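Local structure of activated BY transcription factor SSRB (Salmonella enterica, 2WNW) at residues 259-270 against 287-297; 143-151 against 202-210. The protein belongs to glycosyl hydrolase family 30, pairing a TIM-barrel domain with a beta-sandwich domain, and bears the name activated by transcription factor SsrB. One frame throughout, in Å; residues are numbered along the deposited sequence.

Contact 1 (259-270 against 287-297)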
loop_
_atom_site.group_PDB
_atom_site.type_symbol
_atom_site.label_atom_id
_atom_site.label_comp_id
_atom_site.label_asym_id
_atom_site.label_seq_id
_atom_site.Cartn_x
_atom_site.Cartn_y
_atom_site.Cartn_z
ATOM N N TYR A 259 -15.060 -22.387 -5.447
ATOM C CA TYR A 259 -15.331 -20.991 -5.747
ATOM C C TYR A 259 -16.810 -20.691 -5.532
ATOM O O TYR A 259 -17.167 -19.667 -4.951
ATOM C CB TYR A 259 -14.953 -20.666 -7.195
ATOM C CG TYR A 259 -15.124 -19.201 -7.515
ATOM C CD1 TYR A 259 -14.123 -18.280 -7.211
ATOM C CD2 TYR A 259 -16.322 -18.723 -8.044
ATOM C CE1 TYR A 259 -14.312 -16.914 -7.424
ATOM C CE2 TYR A 259 -16.523 -17.362 -8.257
ATOM C CZ TYR A 259 -15.515 -16.464 -7.944
ATOM O OH TYR A 259 -15.723 -15.117 -8.138
ATOM N N LYS A 260 -17.670 -21.595 -5.990
ATOM C CA LYS A 260 -19.109 -21.409 -5.850
ATOM C C LYS A 260 -19.643 -21.582 -4.431
ATOM O O LYS A 260 -20.600 -20.914 -4.042
ATOM C CB LYS A 260 -19.861 -22.370 -6.778
ATOM C CG LYS A 260 -19.687 -22.070 -8.256
ATOM C CD LYS A 260 -20.515 -23.018 -9.114
ATOM C CE LYS A 260 -20.415 -22.653 -10.589
ATOM N NZ LYS A 260 -21.239 -23.557 -11.445
ATOM N N GLY A 261 -19.024 -22.463 -3.651
ATOM C CA GLY A 261 -19.524 -22.707 -2.309
ATOM C C GLY A 261 -18.893 -21.965 -1.145
ATOM O O GLY A 261 -19.412 -22.020 -0.032
ATOM N N ILE A 262 -17.791 -21.265 -1.390
ATOM C CA ILE A 262 -17.101 -20.540 -0.326
ATOM C C ILE A 262 -17.161 -19.029 -0.563
ATOM O O ILE A 262 -16.843 -18.556 -1.653
ATOM C CB ILE A 262 -15.644 -21.027 -0.242
ATOM C CG1 ILE A 262 -15.640 -22.514 0.132
ATOM C CG2 ILE A 262 -14.860 -20.199 0.763
ATOM C CD1 ILE A 262 -14.279 -23.162 0.088
ATOM N N ASN A 263 -17.563 -18.287 0.468
ATOM C CA ASN A 263 -17.723 -16.831 0.384
ATOM C C ASN A 263 -16.444 -16.002 0.481
ATOM O O ASN A 263 -16.409 -14.857 0.029
ATOM C CB ASN A 263 -18.696 -16.347 1.464
ATOM C CG ASN A 263 -20.043 -17.044 1.400
ATOM O OD1 ASN A 263 -20.172 -18.215 1.762
ATOM N ND2 ASN A 263 -21.056 -16.324 0.933
ATOM N N GLY A 264 -15.400 -16.559 1.077
ATOM C CA GLY A 264 -14.169 -15.801 1.187
ATOM C C GLY A 264 -13.183 -16.395 2.164
ATOM O O GLY A 264 -13.281 -17.566 2.526
ATOM N N LEU A 265 -12.217 -15.585 2.585
ATOM C CA LEU A 265 -11.218 -16.061 3.528
ATOM C C LEU A 265 -11.168 -15.162 4.742
ATOM O O LEU A 265 -11.352 -13.950 4.638
ATOM C CB LEU A 265 -9.828 -16.099 2.889
ATOM C CG LEU A 265 -9.596 -16.997 1.669
ATOM C CD1 LEU A 265 -10.018 -16.262 0.404
ATOM C CD2 LEU A 265 -8.120 -17.357 1.593
ATOM N N ALA A 266 -10.934 -15.770 5.899
ATOM C CA ALA A 266 -10.814 -15.019 7.140
ATOM C C ALA A 266 -9.323 -15.023 7.455
ATOM O O ALA A 266 -8.613 -15.942 7.058
ATOM C CB ALA A 266 -11.590 -15.708 8.246
ATOM N N PHE A 267 -8.834 -13.999 8.145
ATOM C CA PHE A 267 -7.417 -13.967 8.480
ATOM C C PHE A 267 -7.141 -13.283 9.808
ATOM O O PHE A 267 -7.971 -12.529 10.318
ATOM C CB PHE A 267 -6.601 -13.302 7.364
ATOM C CG PHE A 267 -7.075 -11.922 6.994
ATOM C CD1 PHE A 267 -7.947 -11.734 5.928
ATOM C CD2 PHE A 267 -6.651 -10.811 7.718
ATOM C CE1 PHE A 267 -8.391 -10.456 5.583
ATOM C CE2 PHE A 267 -7.089 -9.527 7.383
ATOM C CZ PHE A 267 -7.960 -9.354 6.313
ATOM N N HIS A 268 -5.966 -13.572 10.361
ATOM C CA HIS A 268 -5.528 -13.024 11.641
ATOM C C HIS A 268 -4.281 -12.170 11.404
ATOM O O HIS A 268 -3.791 -12.084 10.275
ATOM C CB HIS A 268 -5.209 -14.168 12.610
ATOM C CG HIS A 268 -6.329 -15.152 12.781
ATOM N ND1 HIS A 268 -6.176 -16.342 13.460
ATOM C CD2 HIS A 268 -7.616 -15.124 12.357
ATOM C CE1 HIS A 268 -7.319 -17.006 13.445
ATOM N NE2 HIS A 268 -8.210 -16.288 12.782
ATOM N N TRP A 269 -3.751 -11.561 12.463
ATOM C CA TRP A 269 -2.586 -10.689 12.313
ATOM C C TRP A 269 -1.320 -11.128 13.036
ATOM O O TRP A 269 -0.361 -10.366 13.113
ATOM C CB TRP A 269 -2.936 -9.269 12.786
ATOM C CG TRP A 269 -3.088 -9.095 14.296
ATOM C CD1 TRP A 269 -2.530 -9.867 15.283
ATOM C CD2 TRP A 269 -3.767 -8.024 14.970
ATOM N NE1 TRP A 269 -2.813 -9.338 16.524
ATOM C CE2 TRP A 269 -3.570 -8.207 16.360
ATOM C CE3 TRP A 269 -4.518 -6.922 14.532
ATOM C CZ2 TRP A 269 -4.098 -7.328 17.318
ATOM C CZ3 TRP A 269 -5.045 -6.045 15.490
ATOM C CH2 TRP A 269 -4.830 -6.257 16.861
ATOM N N TYR A 270 -1.298 -12.352 13.543
ATOM C CA TYR A 270 -0.160 -12.803 14.334
ATOM C C TYR A 270 1.228 -12.890 13.701
ATOM O O TYR A 270 2.208 -13.066 14.425
ATOM C CB TYR A 270 -0.527 -14.116 15.034
ATOM C CG TYR A 270 -1.771 -13.973 15.898
ATOM C CD1 TYR A 270 -2.950 -14.643 15.576
ATOM C CD2 TYR A 270 -1.775 -13.138 17.016
ATOM C CE1 TYR A 270 -4.107 -14.484 16.348
ATOM C CE2 TYR A 270 -2.924 -12.971 17.793
ATOM C CZ TYR A 270 -4.086 -13.648 17.450
ATOM O OH TYR A 270 -5.222 -13.484 18.210
ATOM N N ASP A 287 -15.256 -10.583 -5.972
ATOM C CA ASP A 287 -16.559 -10.969 -5.441
ATOM C C ASP A 287 -16.504 -11.768 -4.142
ATOM O O ASP A 287 -17.546 -12.131 -3.595
ATOM C CB ASP A 287 -17.355 -11.751 -6.492
ATOM C CG ASP A 287 -17.553 -10.965 -7.780
ATOM O OD1 ASP A 287 -17.844 -9.752 -7.704
ATOM O OD2 ASP A 287 -17.424 -11.564 -8.869
ATOM N N LYS A 288 -15.300 -12.042 -3.647
ATOM C CA LYS A 288 -15.152 -12.785 -2.396
ATOM C C LYS A 288 -14.839 -11.818 -1.264
ATOM O O LYS A 288 -14.403 -10.695 -1.505
ATOM C CB LYS A 288 -14.041 -13.828 -2.517
ATOM C CG LYS A 288 -14.347 -14.923 -3.529
ATOM C CD LYS A 288 -15.667 -15.608 -3.208
ATOM C CE LYS A 288 -16.003 -16.686 -4.226
ATOM N NZ LYS A 288 -17.360 -17.251 -3.978
ATOM N N LYS A 289 -15.071 -12.249 -0.027
ATOM C CA LYS A 289 -14.813 -11.392 1.122
ATOM C C LYS A 289 -13.518 -11.762 1.829
ATOM O O LYS A 289 -13.197 -12.939 1.976
ATOM C CB LYS A 289 -15.987 -11.464 2.102
ATOM C CG LYS A 289 -17.285 -10.921 1.520
ATOM C CD LYS A 289 -18.398 -10.866 2.552
ATOM C CE LYS A 289 -19.657 -10.241 1.966
ATOM N NZ LYS A 289 -20.743 -10.126 2.990
ATOM N N LEU A 290 -12.775 -10.740 2.249
ATOM C CA LEU A 290 -11.510 -10.926 2.953
ATOM C C LEU A 290 -11.713 -10.329 4.340
ATOM O O LEU A 290 -11.482 -9.146 4.570
ATOM C CB LEU A 290 -10.386 -10.208 2.206
ATOM C CG LEU A 290 -10.233 -10.653 0.745
ATOM C CD1 LEU A 290 -9.163 -9.810 0.059
ATOM C CD2 LEU A 290 -9.868 -12.132 0.685
ATOM N N LEU A 291 -12.147 -11.179 5.257
ATOM C CA LEU A 291 -12.470 -10.779 6.619
ATOM C C LEU A 291 -11.371 -10.927 7.667
ATOM O O LEU A 291 -10.744 -11.981 7.772
ATOM C CB LEU A 291 -13.696 -11.580 7.068
ATOM C CG LEU A 291 -14.185 -11.504 8.513
ATOM C CD1 LEU A 291 -14.775 -10.130 8.785
ATOM C CD2 LEU A 291 -15.226 -12.593 8.745
ATOM N N PHE A 292 -11.142 -9.869 8.443
ATOM C CA PHE A 292 -10.168 -9.948 9.529
ATOM C C PHE A 292 -10.993 -10.561 10.656
ATOM O O PHE A 292 -11.909 -9.921 11.181
ATOM C CB PHE A 292 -9.669 -8.568 9.958
ATOM C CG PHE A 292 -8.806 -8.611 11.185
ATOM C CD1 PHE A 292 -7.499 -9.083 11.114
ATOM C CD2 PHE A 292 -9.323 -8.255 12.427
ATOM C CE1 PHE A 292 -6.718 -9.206 12.271
ATOM C CE2 PHE A 292 -8.548 -8.375 13.587
ATOM C CZ PHE A 292 -7.242 -8.855 13.501
ATOM N N SER A 293 -10.672 -11.792 11.036
ATOM C CA SER A 293 -11.460 -12.481 12.050
ATOM C C SER A 293 -10.917 -12.580 13.467
ATOM O O SER A 293 -11.658 -12.951 14.374
ATOM C CB SER A 293 -11.784 -13.893 11.562
ATOM O OG SER A 293 -10.589 -14.631 11.384
ATOM N N GLU A 294 -9.641 -12.284 13.675
ATOM C CA GLU A 294 -9.101 -12.381 15.023
ATOM C C GLU A 294 -7.721 -11.769 15.205
ATOM O O GLU A 294 -6.847 -11.898 14.353
ATOM C CB GLU A 294 -9.041 -13.845 15.467
ATOM C CG GLU A 294 -8.697 -14.012 16.939
ATOM C CD GLU A 294 -8.072 -15.357 17.245
ATOM O OE1 GLU A 294 -8.703 -16.393 16.948
ATOM O OE2 GLU A 294 -6.946 -15.372 17.786
ATOM N N GLY A 295 -7.543 -11.116 16.345
ATOM C CA GLY A 295 -6.275 -10.508 16.678
ATOM C C GLY A 295 -6.333 -10.051 18.123
ATOM O O GLY A 295 -7.414 -9.770 18.648
ATOM N N CYS A 296 -5.176 -10.009 18.776
ATOM C CA CYS A 296 -5.086 -9.554 20.159
ATOM C C CYS A 296 -3.623 -9.275 20.471
ATOM O O CYS A 296 -2.736 -9.577 19.665
ATOM C CB CYS A 296 -5.633 -10.612 21.132
ATOM S SG CYS A 296 -4.604 -12.101 21.336
ATOM N N VAL A 297 -3.378 -8.685 21.635
ATOM C CA VAL A 297 -2.026 -8.379 22.073
ATOM C C VAL A 297 -1.841 -9.022 23.442
ATOM O O VAL A 297 -2.812 -9.251 24.164
ATOM C CB VAL A 297 -1.793 -6.847 22.188
ATOM C CG1 VAL A 297 -1.898 -6.198 20.807
ATOM C CG2 VAL A 297 -2.808 -6.229 23.139
HETATM O O HOH W 1 -14.317 -12.869 -7.516
#
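Glu294 and Tyr270 meet through the phenol: Tyr270 OH gives a hydrogen bond to Glu294 OE2, 2.6 Å away, on the anti lone pair of the carboxylate, whose plane is turned 67° from the ring. Lower on the same side chain, Glu294 CB lies over one face of the His268 imidazole, while Ser293 OG sits at the edge of that ring, 3.2 Å from His268 CD2. Trp269 lies over the extended backbone of Gly295 and Cys296. Gly295 CA packs on its five-membered ring in a CH-pi contact, and Trp269 NE1 donates in the indole plane to Cys296 O (3.2 Å). At the other end, Lys288 bends at chi2 (-56°) and brings CE and NZ across the face of Tyr259, a CH-pi and cation-pi pair. Two carbonyls at the end of helix 256-261 grip the ammonium: Lys288 NZ is 2.6 Å from Tyr259 O and 2.7 Å from Ile262 O.

Between these ends, the parallel strands 264-268 and 289-294, neighbours in the TIM barrel linked through helix 275-284, are joined by five backbone hydrogen bonds, the first from Lys289 N to Asn263 O and the last from Ser293 N to Phe267 O. Phe267 lays its ring face over Phe292 CA, 4.0 Å from the centroid. In the second shell, Asp239 hydrogen-bonds both His268 NE2 and Ser293 OG, and Arg87 forms a salt bridge with Glu294 OE1. A bound glycerol reaches Glu294 OE2. With Arg87 on one oxygen and a phenol on the other, the Glu294 carboxylate is probably restrained in rotation.

Contact 2 (143-151 against 202-210)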
loop_
_atom_site.group_PDB
_atom_site.type_symbol
_atom_site.label_atom_id
_atom_site.label_comp_id
_atom_site.label_asym_id
_atom_site.label_seq_id
_atom_site.Cartn_x
_atom_site.Cartn_y
_atom_site.Cartn_z
ATOM N N PRO A 143 -14.861 -23.385 14.794
ATOM C CA PRO A 143 -14.430 -24.439 15.714
ATOM C C PRO A 143 -12.915 -24.392 15.898
ATOM O O PRO A 143 -12.185 -24.011 14.986
ATOM C CB PRO A 143 -14.838 -25.735 15.002
ATOM C CG PRO A 143 -15.589 -25.297 13.751
ATOM C CD PRO A 143 -15.067 -23.928 13.444
ATOM N N TRP A 144 -12.452 -24.770 17.082
ATOM C CA TRP A 144 -11.028 -24.840 17.355
ATOM C C TRP A 144 -10.677 -26.331 17.281
ATOM O O TRP A 144 -9.549 -26.706 16.960
ATOM C CB TRP A 144 -10.718 -24.278 18.745
ATOM C CG TRP A 144 -10.254 -22.834 18.748
ATOM C CD1 TRP A 144 -9.023 -22.376 19.126
ATOM C CD2 TRP A 144 -11.020 -21.670 18.395
ATOM N NE1 TRP A 144 -8.975 -21.004 19.034
ATOM C CE2 TRP A 144 -10.185 -20.545 18.589
ATOM C CE3 TRP A 144 -12.329 -21.469 17.934
ATOM C CZ2 TRP A 144 -10.616 -19.233 18.339
ATOM C CZ3 TRP A 144 -12.760 -20.160 17.684
ATOM C CH2 TRP A 144 -11.901 -19.061 17.890
ATOM N N SER A 145 -11.656 -27.185 17.572
ATOM C CA SER A 145 -11.430 -28.629 17.508
ATOM C C SER A 145 -12.677 -29.491 17.642
ATOM O O SER A 145 -13.573 -29.187 18.426
ATOM C CB SER A 145 -10.435 -29.072 18.591
ATOM O OG SER A 145 -10.293 -30.492 18.600
ATOM N N PRO A 146 -12.756 -30.574 16.848
ATOM C CA PRO A 146 -13.896 -31.494 16.902
ATOM C C PRO A 146 -13.718 -32.270 18.210
ATOM O O PRO A 146 -12.687 -32.134 18.874
ATOM C CB PRO A 146 -13.678 -32.399 15.686
ATOM C CG PRO A 146 -12.908 -31.522 14.729
ATOM C CD PRO A 146 -11.922 -30.839 15.663
ATOM N N PRO A 147 -14.712 -33.087 18.601
ATOM C CA PRO A 147 -14.582 -33.856 19.847
ATOM C C PRO A 147 -13.339 -34.742 19.753
ATOM O O PRO A 147 -12.950 -35.145 18.658
ATOM C CB PRO A 147 -15.871 -34.676 19.885
ATOM C CG PRO A 147 -16.851 -33.812 19.123
ATOM C CD PRO A 147 -16.017 -33.325 17.961
ATOM N N ALA A 148 -12.729 -35.051 20.895
ATOM C CA ALA A 148 -11.522 -35.871 20.920
ATOM C C ALA A 148 -11.622 -37.202 20.177
ATOM O O ALA A 148 -10.746 -37.528 19.375
ATOM C CB ALA A 148 -11.086 -36.120 22.367
ATOM N N PHE A 149 -12.681 -37.967 20.429
ATOM C CA PHE A 149 -12.820 -39.269 19.782
ATOM C C PHE A 149 -12.962 -39.221 18.265
ATOM O O PHE A 149 -12.832 -40.247 17.600
ATOM C CB PHE A 149 -13.986 -40.070 20.387
ATOM C CG PHE A 149 -15.351 -39.580 19.989
ATOM C CD1 PHE A 149 -15.924 -38.475 20.613
ATOM C CD2 PHE A 149 -16.079 -40.247 19.004
ATOM C CE1 PHE A 149 -17.207 -38.041 20.267
ATOM C CE2 PHE A 149 -17.361 -39.820 18.651
ATOM C CZ PHE A 149 -17.925 -38.716 19.284
ATOM N N MET A 150 -13.218 -38.035 17.715
ATOM C CA MET A 150 -13.358 -37.889 16.269
ATOM C C MET A 150 -12.030 -37.544 15.597
ATOM O O MET A 150 -11.973 -37.382 14.378
ATOM C CB MET A 150 -14.379 -36.796 15.933
ATOM C CG MET A 150 -15.820 -37.145 16.260
ATOM S SD MET A 150 -16.969 -35.996 15.465
ATOM C CE MET A 150 -18.497 -36.470 16.244
ATOM N N LYS A 151 -10.968 -37.450 16.390
ATOM C CA LYS A 151 -9.655 -37.088 15.869
ATOM C C LYS A 151 -8.622 -38.209 15.889
ATOM O O LYS A 151 -8.732 -39.170 16.655
ATOM C CB LYS A 151 -9.119 -35.883 16.648
ATOM C CG LYS A 151 -10.097 -34.714 16.694
ATOM C CD LYS A 151 -9.620 -33.604 17.610
ATOM C CE LYS A 151 -8.330 -32.970 17.108
ATOM N NZ LYS A 151 -7.805 -31.997 18.103
ATOM N N THR A 202 -0.921 -26.125 21.771
ATOM C CA THR A 202 -0.973 -26.938 22.983
ATOM C C THR A 202 -2.415 -26.936 23.484
ATOM O O THR A 202 -2.784 -27.712 24.369
ATOM C CB THR A 202 -0.059 -26.379 24.095
ATOM O OG1 THR A 202 -0.406 -25.016 24.360
ATOM C CG2 THR A 202 1.404 -26.463 23.680
ATOM N N TRP A 203 -3.222 -26.043 22.919
ATOM C CA TRP A 203 -4.634 -25.954 23.272
ATOM C C TRP A 203 -5.475 -26.490 22.110
ATOM O O TRP A 203 -4.938 -27.096 21.190
ATOM C CB TRP A 203 -5.018 -24.510 23.607
ATOM C CG TRP A 203 -4.656 -23.494 22.559
ATOM C CD1 TRP A 203 -5.293 -23.273 21.370
ATOM C CD2 TRP A 203 -3.591 -22.537 22.628
ATOM N NE1 TRP A 203 -4.692 -22.234 20.697
ATOM C CE2 TRP A 203 -3.644 -21.765 21.446
ATOM C CE3 TRP A 203 -2.596 -22.257 23.575
ATOM C CZ2 TRP A 203 -2.738 -20.726 21.184
ATOM C CZ3 TRP A 203 -1.695 -21.226 23.316
ATOM C CH2 TRP A 203 -1.775 -20.474 22.128
ATOM N N ASP A 204 -6.783 -26.265 22.157
ATOM C CA ASP A 204 -7.697 -26.756 21.123
ATOM C C ASP A 204 -7.254 -26.390 19.710
ATOM O O ASP A 204 -7.131 -25.215 19.371
ATOM C CB ASP A 204 -9.097 -26.209 21.384
ATOM C CG ASP A 204 -9.548 -26.447 22.808
ATOM O OD1 ASP A 204 -10.346 -27.381 23.036
ATOM O OD2 ASP A 204 -9.082 -25.705 23.702
ATOM N N SER A 205 -7.027 -27.407 18.889
ATOM C CA SER A 205 -6.588 -27.205 17.514
ATOM C C SER A 205 -6.845 -28.459 16.681
ATOM O O SER A 205 -7.016 -29.548 17.222
ATOM C CB SER A 205 -5.097 -26.848 17.496
ATOM O OG SER A 205 -4.340 -27.766 18.270
ATOM N N CYS A 206 -6.872 -28.300 15.364
ATOM C CA CYS A 206 -7.122 -29.418 14.460
ATOM C C CYS A 206 -6.604 -29.036 13.080
ATOM O O CYS A 206 -6.866 -27.933 12.602
ATOM C CB CYS A 206 -8.625 -29.708 14.400
ATOM S SG CYS A 206 -9.079 -31.194 13.476
ATOM N N LEU A 207 -5.877 -29.948 12.441
ATOM C CA LEU A 207 -5.303 -29.686 11.126
ATOM C C LEU A 207 -6.129 -30.197 9.952
ATOM O O LEU A 207 -6.726 -31.271 10.012
ATOM C CB LEU A 207 -3.909 -30.308 11.029
ATOM C CG LEU A 207 -2.865 -29.930 12.078
ATOM C CD1 LEU A 207 -1.612 -30.765 11.847
ATOM C CD2 LEU A 207 -2.546 -28.445 11.992
ATOM N N TYR A 208 -6.147 -29.406 8.886
ATOM C CA TYR A 208 -6.841 -29.741 7.645
ATOM C C TYR A 208 -5.951 -29.255 6.512
ATOM O O TYR A 208 -5.372 -28.171 6.603
ATOM C CB TYR A 208 -8.163 -28.985 7.496
ATOM C CG TYR A 208 -9.307 -29.394 8.389
ATOM C CD1 TYR A 208 -10.346 -30.190 7.902
ATOM C CD2 TYR A 208 -9.407 -28.900 9.688
ATOM C CE1 TYR A 208 -11.467 -30.470 8.690
ATOM C CE2 TYR A 208 -10.513 -29.175 10.480
ATOM C CZ TYR A 208 -11.541 -29.955 9.974
ATOM O OH TYR A 208 -12.652 -30.185 10.754
ATOM N N SER A 209 -5.836 -30.044 5.451
ATOM C CA SER A 209 -5.067 -29.614 4.291
ATOM C C SER A 209 -6.084 -28.725 3.578
ATOM O O SER A 209 -7.262 -28.748 3.930
ATOM C CB SER A 209 -4.721 -30.802 3.398
ATOM O OG SER A 209 -5.907 -31.394 2.896
ATOM N N VAL A 210 -5.658 -27.946 2.591
ATOM C CA VAL A 210 -6.610 -27.082 1.891
ATOM C C VAL A 210 -7.689 -27.921 1.193
ATOM O O VAL A 210 -8.855 -27.520 1.125
ATOM C CB VAL A 210 -5.890 -26.155 0.867
ATOM C CG1 VAL A 210 -5.219 -26.974 -0.209
ATOM C CG2 VAL A 210 -6.886 -25.178 0.263
#
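Trp144 meets Asp204 in the loop that follows strand 138-143. Its CB packs against Asp204 CB at 3.6 Å, and the edge of the indole faces the backbone, with Trp144 CD1 3.4 Å from Asp204 O in the ring plane. Trp203 CD1 comes near the same edge more loosely. Along the backbone the two loops run close together here, Trp144 O lying 3.1 Å from Ser205 CA. The polar end of Asp204 turns to other partners, Ser92 and His343, while the indole NE1 of Trp144 donates to a bound glycerol.

At Ser145 the hydroxyl is swung opposite the backbone N (chi1 175°) and donates to Pro146 O in the carbonyl plane, on a lone pair. Ser145 OG also accepts from Lys151 NZ (2.9 Å), so it bridges two points of its own loop. Pro146 then sets its ring against sulfur: Pro146 CD is 3.6 Å from Cys206 SG.

The chain turns through the 3-10 segment 148-150, and this brings Lys151 back beside Ser145. A bend at chi3 (64°) carries its ammonium to the second loop, Lys151 NZ lying 2.7 Å from Ser205 O and almost in line with the carbonyl (169°). Asp155 O and Gly159 O also accept from NZ; four oxygens, three of them backbone carbonyls, thus surround this buried ammonium and must share its three hydrogens. Ser205 OG donates to Trp203 O, bracing the second loop from within, and Gly159 N donates to that same hydroxyl.

The contact thus ties together two loops at the C-terminal ends of barrel strands 138-143 and 190-192. Trp170 of helix 167-183 packs on Pro143, Pro146 and Pro147, and Trp144 rests on Arg87 and Pro89 of strand 85-90. The loop segment 202-210 leads into helix 210-227.

Contact 1 and contact 2 have centres about 19 Å apart, yet they meet where Glu294 OE1 packs against Trp144 CZ2 at 3.7 Å. Contact 1 is a pairing of neighbouring strands in the barrel wall, its centre about 9 Å from the centre of the chain; contact 2 joins loops farther out, its centre about 22 Å from that of the chain. Arg87 touches each, bonded to Glu294 and packed against Trp144. Glycerol, probably from the crystallisation liquor, is bound about 3 Å from the side chain of Glu294 and also about 3 Å from that of Trp144, consistent with a pocket at the C-terminal ends of the barrel strands, lined by residues from both contacts.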